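Local coordinates for beta-phosphoglucomutase (Clostridium difficile, PDB 4GIB), which probably catalyses the interconversion of beta-D-glucose 1-phosphate and beta-D-glucose 6-phosphate, as a magnesium-dependent mutase of the HAD-like superfamily, at residues E99-N102 and N103-S107; R72-S75 and L76-L80; N143-N146 and V147-L151. One frame throughout, in Å; residues are numbered along the deposited sequence.

Interaction 1 (E99-N102 and N103-S107); sequences EEKN and NYYVS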
loop_
_atom_site.group_PDB
_atom_site.type_symbol
_atom_site.label_atom_id
_atom_site.label_comp_id
_atom_site.label_asym_id
_atom_site.label_seq_id
_atom_site.Cartn_x
_atom_site.Cartn_y
_atom_site.Cartn_z
ATOM N N GLU A 99 2.748 -19.052 -7.100
ATOM C CA GLU A 99 2.132 -18.957 -8.415
ATOM C C GLU A 99 0.655 -19.310 -8.367
ATOM O O GLU A 99 -0.173 -18.585 -8.921
ATOM C CB GLU A 99 2.844 -19.885 -9.401
ATOM C CG GLU A 99 2.235 -19.895 -10.813
ATOM C CD GLU A 99 3.147 -20.551 -11.855
ATOM O OE1 GLU A 99 4.383 -20.537 -11.670
ATOM O OE2 GLU A 99 2.628 -21.064 -12.868
ATOM N N GLU A 100 0.341 -20.424 -7.710
ATOM C CA GLU A 100 -1.022 -20.898 -7.592
ATOM C C GLU A 100 -1.864 -19.854 -6.875
ATOM O O GLU A 100 -2.988 -19.575 -7.269
ATOM C CB GLU A 100 -1.063 -22.252 -6.857
ATOM C CG GLU A 100 -2.472 -22.768 -6.601
ATOM C CD GLU A 100 -2.521 -24.090 -5.834
ATOM O OE1 GLU A 100 -3.628 -24.423 -5.349
ATOM O OE2 GLU A 100 -1.476 -24.787 -5.713
ATOM N N LYS A 101 -1.303 -19.267 -5.831
ATOM C CA LYS A 101 -1.979 -18.232 -5.097
ATOM C C LYS A 101 -2.170 -17.000 -5.974
ATOM O O LYS A 101 -3.256 -16.417 -5.995
ATOM C CB LYS A 101 -1.188 -17.879 -3.832
ATOM C CG LYS A 101 -1.772 -16.728 -2.995
ATOM C CD LYS A 101 -1.337 -15.331 -3.460
ATOM C CE LYS A 101 -2.097 -14.257 -2.684
ATOM N NZ LYS A 101 -1.673 -12.882 -2.986
ATOM N N ASN A 102 -1.120 -16.598 -6.685
ATOM C CA ASN A 102 -1.211 -15.418 -7.550
ATOM C C ASN A 102 -2.337 -15.594 -8.585
ATOM O O ASN A 102 -3.202 -14.725 -8.714
ATOM C CB ASN A 102 0.124 -15.136 -8.240
ATOM C CG ASN A 102 0.164 -13.769 -8.946
ATOM O OD1 ASN A 102 -0.400 -12.788 -8.474
ATOM N ND2 ASN A 102 0.906 -13.699 -10.038
ATOM N N ASN A 103 -2.332 -16.714 -9.306
ATOM C CA ASN A 103 -3.382 -16.993 -10.285
ATOM C C ASN A 103 -4.771 -16.844 -9.675
ATOM O O ASN A 103 -5.671 -16.276 -10.277
ATOM C CB ASN A 103 -3.236 -18.400 -10.865
ATOM C CG ASN A 103 -1.983 -18.565 -11.718
ATOM O OD1 ASN A 103 -1.408 -17.586 -12.202
ATOM N ND2 ASN A 103 -1.565 -19.819 -11.922
ATOM N N TYR A 104 -4.940 -17.347 -8.464
ATOM C CA TYR A 104 -6.227 -17.252 -7.804
ATOM C C TYR A 104 -6.530 -15.798 -7.422
ATOM O O TYR A 104 -7.646 -15.348 -7.614
ATOM C CB TYR A 104 -6.311 -18.217 -6.611
ATOM C CG TYR A 104 -7.696 -18.296 -6.014
ATOM C CD1 TYR A 104 -8.791 -18.593 -6.806
ATOM C CD2 TYR A 104 -7.908 -18.082 -4.660
ATOM C CE1 TYR A 104 -10.066 -18.660 -6.275
ATOM C CE2 TYR A 104 -9.190 -18.148 -4.111
ATOM C CZ TYR A 104 -10.258 -18.441 -4.926
ATOM O OH TYR A 104 -11.520 -18.519 -4.405
ATOM N N TYR A 105 -5.529 -15.060 -6.941
ATOM C CA TYR A 105 -5.714 -13.650 -6.585
ATOM C C TYR A 105 -6.088 -12.817 -7.835
ATOM O O TYR A 105 -7.032 -12.011 -7.800
ATOM C CB TYR A 105 -4.458 -13.082 -5.898
ATOM C CG TYR A 105 -4.533 -11.591 -5.654
ATOM C CD1 TYR A 105 -5.358 -11.073 -4.656
ATOM C CD2 TYR A 105 -3.784 -10.693 -6.425
ATOM C CE1 TYR A 105 -5.460 -9.694 -4.449
ATOM C CE2 TYR A 105 -3.858 -9.328 -6.211
ATOM C CZ TYR A 105 -4.705 -8.828 -5.225
ATOM O OH TYR A 105 -4.796 -7.470 -5.007
ATOM N N VAL A 106 -5.369 -13.048 -8.931
ATOM C CA VAL A 106 -5.593 -12.337 -10.197
ATOM C C VAL A 106 -7.008 -12.575 -10.728
ATOM O O VAL A 106 -7.625 -11.698 -11.326
ATOM C CB VAL A 106 -4.518 -12.752 -11.235
ATOM C CG1 VAL A 106 -4.915 -12.364 -12.699
ATOM C CG2 VAL A 106 -3.171 -12.161 -10.828
ATOM N N SER A 107 -7.525 -13.763 -10.478
ATOM C CA SER A 107 -8.858 -14.105 -10.896
ATOM C C SER A 107 -9.883 -13.304 -10.104
ATOM O O SER A 107 -10.920 -12.926 -10.620
ATOM C CB SER A 107 -9.082 -15.599 -10.699
ATOM O OG SER A 107 -10.399 -15.930 -11.040
#
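Lys-101 and Tyr-105 lie side by side on one face of helix 91-109 and point the same way. NZ of Lys-101 comes 4.0 Å from CB of Tyr-105, so the amine sits beside the root of the ring and oblique to it. The lysine chain bends at CB-CG (chi2 -85°), which carries its end back toward the tyrosine. NZ is hydrogen-bonded to His-44, whose ring stacks with that of Tyr-105. Lys-101 also makes a cation-pi contact with Trp-48, a predicted substrate-binding residue, as is Lys-101 itself.

Asn-102 and Val-106 form the next tight pair. CG2 of Val-106 lies beside its own backbone N and is 3.3 Å from O of Asn-102. The same methyl is 3.7 Å from OD1 of Asn-102. That oxygen accepts a hydrogen bond from Asn-143. The main chain is regular alpha helix here, and the bond from Val-106 N to Asn-102 O is 2.7 Å long with an N-H...O angle of 170°.

The solvent side is looser. Glu-99 and Asn-103 run alongside each other, but CG of Glu-99 is 4.0 Å from ND2 of Asn-103. Their carboxylate and amide planes are 72° apart.

Lys-101 and Tyr-105 pack on helix 41-53, while Tyr-105 and Val-106 also touch the loop residue Asn-143, just before helix 144-151.

Interaction 2 (R72-S75 and L76-L80); sequences RMES and LDRIL. With PO4 (phosphate ion), chain F.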
loop_
_atom_site.group_PDB
_atom_site.type_symbol
_atom_site.label_atom_id
_atom_site.label_comp_id
_atom_site.label_asym_id
_atom_site.label_seq_id
_atom_site.Cartn_x
_atom_site.Cartn_y
_atom_site.Cartn_z
ATOM N N ARG A 72 4.570 -10.635 -2.058
ATOM C CA ARG A 72 4.162 -12.042 -2.244
ATOM C C ARG A 72 4.989 -13.110 -1.553
ATOM O O ARG A 72 4.448 -13.916 -0.795
ATOM C CB ARG A 72 4.102 -12.367 -3.741
ATOM C CG ARG A 72 3.520 -13.734 -4.083
ATOM C CD ARG A 72 3.486 -13.918 -5.586
ATOM N NE ARG A 72 2.852 -12.757 -6.188
ATOM C CZ ARG A 72 2.862 -12.463 -7.472
ATOM N NH1 ARG A 72 2.251 -11.352 -7.879
ATOM N NH2 ARG A 72 3.468 -13.251 -8.347
ATOM N N MET A 73 6.279 -13.168 -1.841
ATOM C CA MET A 73 7.135 -14.204 -1.249
ATOM C C MET A 73 7.374 -13.992 0.250
ATOM O O MET A 73 7.468 -14.974 1.014
ATOM C CB MET A 73 8.441 -14.324 -2.024
ATOM C CG MET A 73 8.220 -14.729 -3.514
ATOM S SD MET A 73 7.424 -16.355 -3.725
ATOM C CE MET A 73 8.729 -17.401 -3.072
ATOM N N GLU A 74 7.460 -12.741 0.695
ATOM C CA GLU A 74 7.617 -12.492 2.121
ATOM C C GLU A 74 6.350 -12.935 2.840
ATOM O O GLU A 74 6.428 -13.568 3.904
ATOM C CB GLU A 74 7.904 -11.019 2.419
ATOM C CG GLU A 74 7.997 -10.685 3.911
ATOM C CD GLU A 74 9.064 -11.488 4.668
ATOM O OE1 GLU A 74 10.014 -11.986 4.027
ATOM O OE2 GLU A 74 8.958 -11.603 5.918
ATOM N N SER A 75 5.193 -12.616 2.243
ATOM C CA SER A 75 3.894 -12.980 2.797
ATOM C C SER A 75 3.790 -14.477 2.965
ATOM O O SER A 75 3.314 -14.943 3.986
ATOM C CB SER A 75 2.745 -12.477 1.903
ATOM O OG SER A 75 2.762 -11.075 1.811
ATOM N N LEU A 76 4.251 -15.227 1.964
ATOM C CA LEU A 76 4.229 -16.678 2.019
ATOM C C LEU A 76 5.106 -17.199 3.168
ATOM O O LEU A 76 4.689 -18.099 3.888
ATOM C CB LEU A 76 4.633 -17.311 0.658
ATOM C CG LEU A 76 4.715 -18.850 0.611
ATOM C CD1 LEU A 76 3.395 -19.485 1.039
ATOM C CD2 LEU A 76 5.127 -19.371 -0.770
ATOM N N ASP A 77 6.309 -16.644 3.329
ATOM C CA ASP A 77 7.232 -17.040 4.418
ATOM C C ASP A 77 6.627 -16.798 5.798
ATOM O O ASP A 77 6.808 -17.609 6.713
ATOM C CB ASP A 77 8.597 -16.311 4.324
ATOM C CG ASP A 77 9.602 -17.025 3.428
ATOM O OD1 ASP A 77 9.304 -18.122 2.899
ATOM O OD2 ASP A 77 10.723 -16.503 3.271
ATOM N N ARG A 78 5.928 -15.681 5.963
ATOM C CA ARG A 78 5.263 -15.404 7.226
ATOM C C ARG A 78 4.126 -16.412 7.491
ATOM O O ARG A 78 3.903 -16.818 8.623
ATOM C CB ARG A 78 4.742 -13.968 7.271
ATOM C CG ARG A 78 5.850 -12.952 7.275
ATOM C CD ARG A 78 5.341 -11.544 7.414
ATOM N NE ARG A 78 6.433 -10.601 7.235
ATOM C CZ ARG A 78 6.336 -9.288 7.407
ATOM N NH1 ARG A 78 5.180 -8.737 7.774
ATOM N NH2 ARG A 78 7.404 -8.521 7.211
ATOM N N ILE A 79 3.415 -16.825 6.451
ATOM C CA ILE A 79 2.365 -17.817 6.639
ATOM C C ILE A 79 2.998 -19.134 7.091
ATOM O O ILE A 79 2.547 -19.745 8.053
ATOM C CB ILE A 79 1.540 -18.046 5.361
ATOM C CG1 ILE A 79 0.791 -16.761 4.981
ATOM C CG2 ILE A 79 0.535 -19.167 5.580
ATOM C CD1 ILE A 79 0.070 -16.852 3.646
ATOM N N LEU A 80 4.060 -19.551 6.411
ATOM C CA LEU A 80 4.737 -20.801 6.767
ATOM C C LEU A 80 5.328 -20.727 8.169
ATOM O O LEU A 80 5.269 -21.689 8.912
ATOM C CB LEU A 80 5.782 -21.146 5.727
ATOM C CG LEU A 80 5.176 -21.320 4.346
ATOM C CD1 LEU A 80 6.266 -21.542 3.326
ATOM C CD2 LEU A 80 4.127 -22.446 4.307
HETATM P P PO4 F . 1.325 -9.446 -5.032
HETATM O O1 PO4 F . 1.496 -8.805 -3.668
HETATM O O2 PO4 F . 0.068 -8.873 -5.601
HETATM O O3 PO4 F . 2.495 -9.110 -5.923
HETATM O O4 PO4 F . 1.228 -10.943 -4.910
HETATM O O HOH W 1 8.845 -17.008 0.208
#
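Glu-74 and Arg-78 are joined by a salt bridge one turn apart on helix 72-82. NE of Arg-78 donates to OE2 of Glu-74 over 3.0 Å, with an N-H...O angle of 165°. The oxygen lies at the guanidinium edge, close to its plane, and uses its anti lone pair. The carboxylate plane is turned 80° from the guanidinium. Glu-74 bends at CB-CG (chi2 58°), which brings its end back to the arginine. Arg-78 is extended from CG to NE, and its NH1 bonds to O of Ser-66.

Arg-72 grips a phosphate ion, probably from the crystallisation liquor. Its NE donates to O4 of the phosphate at 2.7 Å, and its NH1 donates to O3 at 3.0 Å. The phosphorus lies in the guanidinium plane, at the edge. Arg-72 is a predicted substrate-binding residue, so the ion may mark a phosphate subsite. Ser-141, Lys-142 and Asn-143 also bind it.

A water donates to O of Met-73 at 2.6 Å and, weakly, to OD1 of Asp-77. It thus bridges two residues four apart, on the side of the helix near Lys-94 of helix 91-109. The backbone has the usual helical bonds, such as Asp-77 N to Met-73 O at 3.1 Å. On the buried side, CG1 of Ile-79 lies 3.3 Å from O of Ser-75. OG of Ser-75 is hydrogen-bonded to O of Ser-71.

Ser-75, Leu-76 and Ile-79 pack on Trp-48 of helix 41-53, whereas Arg-72, Met-73 and Leu-76 touch helix 91-109.

Interaction 3 (N143-N146 and V147-L151); sequences NAIN and VLNHL. With PO4 (phosphate ion), chain F.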
loop_
_atom_site.group_PDB
_atom_site.type_symbol
_atom_site.label_atom_id
_atom_site.label_comp_id
_atom_site.label_asym_id
_atom_site.label_seq_id
_atom_site.Cartn_x
_atom_site.Cartn_y
_atom_site.Cartn_z
ATOM N N ASN A 143 1.005 -6.606 -8.693
ATOM C CA ASN A 143 -0.284 -6.590 -9.380
ATOM C C ASN A 143 -0.938 -5.217 -9.297
ATOM O O ASN A 143 -2.085 -5.048 -9.692
ATOM C CB ASN A 143 -1.219 -7.637 -8.763
ATOM C CG ASN A 143 -0.894 -9.041 -9.210
ATOM O OD1 ASN A 143 -1.067 -9.360 -10.366
ATOM N ND2 ASN A 143 -0.458 -9.901 -8.282
ATOM N N ALA A 144 -0.189 -4.227 -8.819
ATOM C CA ALA A 144 -0.729 -2.889 -8.640
ATOM C C ALA A 144 -1.190 -2.261 -9.957
ATOM O O ALA A 144 -2.250 -1.631 -10.005
ATOM C CB ALA A 144 0.284 -2.003 -7.932
ATOM N N ILE A 145 -0.393 -2.443 -11.009
ATOM C CA ILE A 145 -0.701 -1.907 -12.341
ATOM C C ILE A 145 -2.037 -2.492 -12.839
ATOM O O ILE A 145 -2.949 -1.752 -13.221
ATOM C CB ILE A 145 0.455 -2.184 -13.348
ATOM C CG1 ILE A 145 1.722 -1.422 -12.923
ATOM C CG2 ILE A 145 0.069 -1.750 -14.800
ATOM C CD1 ILE A 145 2.881 -1.535 -13.904
ATOM N N ASN A 146 -2.157 -3.814 -12.790
ATOM C CA ASN A 146 -3.395 -4.484 -13.182
ATOM C C ASN A 146 -4.600 -3.880 -12.432
ATOM O O ASN A 146 -5.641 -3.605 -13.023
ATOM C CB ASN A 146 -3.285 -6.003 -12.919
ATOM C CG ASN A 146 -4.455 -6.805 -13.524
ATOM O OD1 ASN A 146 -5.083 -6.374 -14.489
ATOM N ND2 ASN A 146 -4.725 -7.983 -12.962
ATOM N N VAL A 147 -4.447 -3.638 -11.136
ATOM C CA VAL A 147 -5.550 -3.095 -10.344
ATOM C C VAL A 147 -5.929 -1.663 -10.753
ATOM O O VAL A 147 -7.111 -1.360 -10.915
ATOM C CB VAL A 147 -5.244 -3.140 -8.845
ATOM C CG1 VAL A 147 -6.386 -2.490 -8.051
ATOM C CG2 VAL A 147 -5.012 -4.572 -8.397
ATOM N N LEU A 148 -4.939 -0.786 -10.912
ATOM C CA LEU A 148 -5.213 0.594 -11.351
ATOM C C LEU A 148 -5.905 0.652 -12.712
ATOM O O LEU A 148 -6.728 1.545 -12.951
ATOM C CB LEU A 148 -3.939 1.431 -11.428
ATOM C CG LEU A 148 -3.190 1.665 -10.126
ATOM C CD1 LEU A 148 -1.974 2.522 -10.404
ATOM C CD2 LEU A 148 -4.090 2.288 -9.086
ATOM N N ASN A 149 -5.555 -0.263 -13.613
ATOM C CA ASN A 149 -6.193 -0.290 -14.934
ATOM C C ASN A 149 -7.673 -0.702 -14.848
ATOM O O ASN A 149 -8.498 -0.164 -15.565
ATOM C CB ASN A 149 -5.396 -1.135 -15.930
ATOM C CG ASN A 149 -4.184 -0.364 -16.507
ATOM O OD1 ASN A 149 -3.039 -0.660 -16.180
ATOM N ND2 ASN A 149 -4.455 0.657 -17.331
ATOM N N HIS A 150 -7.987 -1.639 -13.959
ATOM C CA HIS A 150 -9.385 -2.043 -13.685
ATOM C C HIS A 150 -10.200 -0.919 -13.021
ATOM O O HIS A 150 -11.404 -0.777 -13.269
ATOM C CB HIS A 150 -9.404 -3.272 -12.786
ATOM C CG HIS A 150 -9.163 -4.545 -13.519
ATOM N ND1 HIS A 150 -7.901 -5.056 -13.731
ATOM C CD2 HIS A 150 -10.024 -5.399 -14.120
ATOM C CE1 HIS A 150 -8.003 -6.197 -14.396
ATOM N NE2 HIS A 150 -9.278 -6.418 -14.656
ATOM N N LEU A 151 -9.538 -0.149 -12.153
ATOM C CA LEU A 151 -10.163 0.995 -11.522
ATOM C C LEU A 151 -10.349 2.089 -12.572
ATOM O O LEU A 151 -11.263 2.906 -12.472
ATOM C CB LEU A 151 -9.294 1.533 -10.406
ATOM C CG LEU A 151 -9.064 0.647 -9.193
ATOM C CD1 LEU A 151 -7.944 1.238 -8.353
ATOM C CD2 LEU A 151 -10.366 0.475 -8.399
HETATM P P PO4 F . 1.325 -9.446 -5.032
HETATM O O1 PO4 F . 1.496 -8.805 -3.668
HETATM O O2 PO4 F . 0.068 -8.873 -5.601
HETATM O O3 PO4 F . 2.495 -9.110 -5.923
HETATM O O4 PO4 F . 1.228 -10.943 -4.910
#
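O of Asn-146 is gripped twice by His-150. The ring ND1 donates to it at 2.8 Å, and the backbone N of His-150 donates at 3.2 Å. The two donors come from opposite faces of the carbonyl plane, ND1 standing well above it and not on a lone pair. All this lies on helix 144-151, the crossover helix of a beta-alpha-beta unit between strands 134-137 and 159-160 of the Rossmann-like HAD core.

The acceptor is in the imidazole plane, and the N-H...O angle at ND1 is 169°. With CG beside its own backbone N (chi1 -80°), the histidine ring folds back along the helix to reach that carbonyl. The side chains of Asn-146 and His-150 also meet. OD1 of Asn-146 lies 2.9 Å from CE1 of His-150, with amide and ring planes 69° apart. ND2 of Asn-146 is hydrogen-bonded to OD1 of Asp-110.

On the buried side, CG of Leu-148 rests on O of Ala-144 (3.4 Å) and CG2 of Val-147 on O of Asn-143 (3.2 Å). Ala-144, Val-147 and Leu-148 pack on Leu-33, and Ala-144 and Leu-148 also reach Leu-137 of strand 134-137.

Asn-143 stands at the N-cap position without a side-chain cap. Its ND2 instead donates to O2 of the phosphate at 2.9 Å, almost straight.

How the interactions relate
All three are single-helix contacts, each partly buried. Interactions 1 and 2 lie on successive helices, 91-109 and 72-82, which both pack on helix 41-53. Interaction 3 belongs to the Rossmann-like core, with its inner face against strand 134-137. Their chemistry differs: interaction 2 has a salt bridge, interaction 3 a histidine folded onto a carbonyl, and interaction 1 mostly packing. They converge at the predicted substrate site. Interactions 2 and 3 touch the same phosphate. Asn-102 OD1 sits against both phosphate-binding side chains, probably bonded to that of Asn-143 and packed 3.1 Å from Arg-72 NH1. Glu-99 and Asn-103, like Ile-145 and Asn-149, are surface pairs.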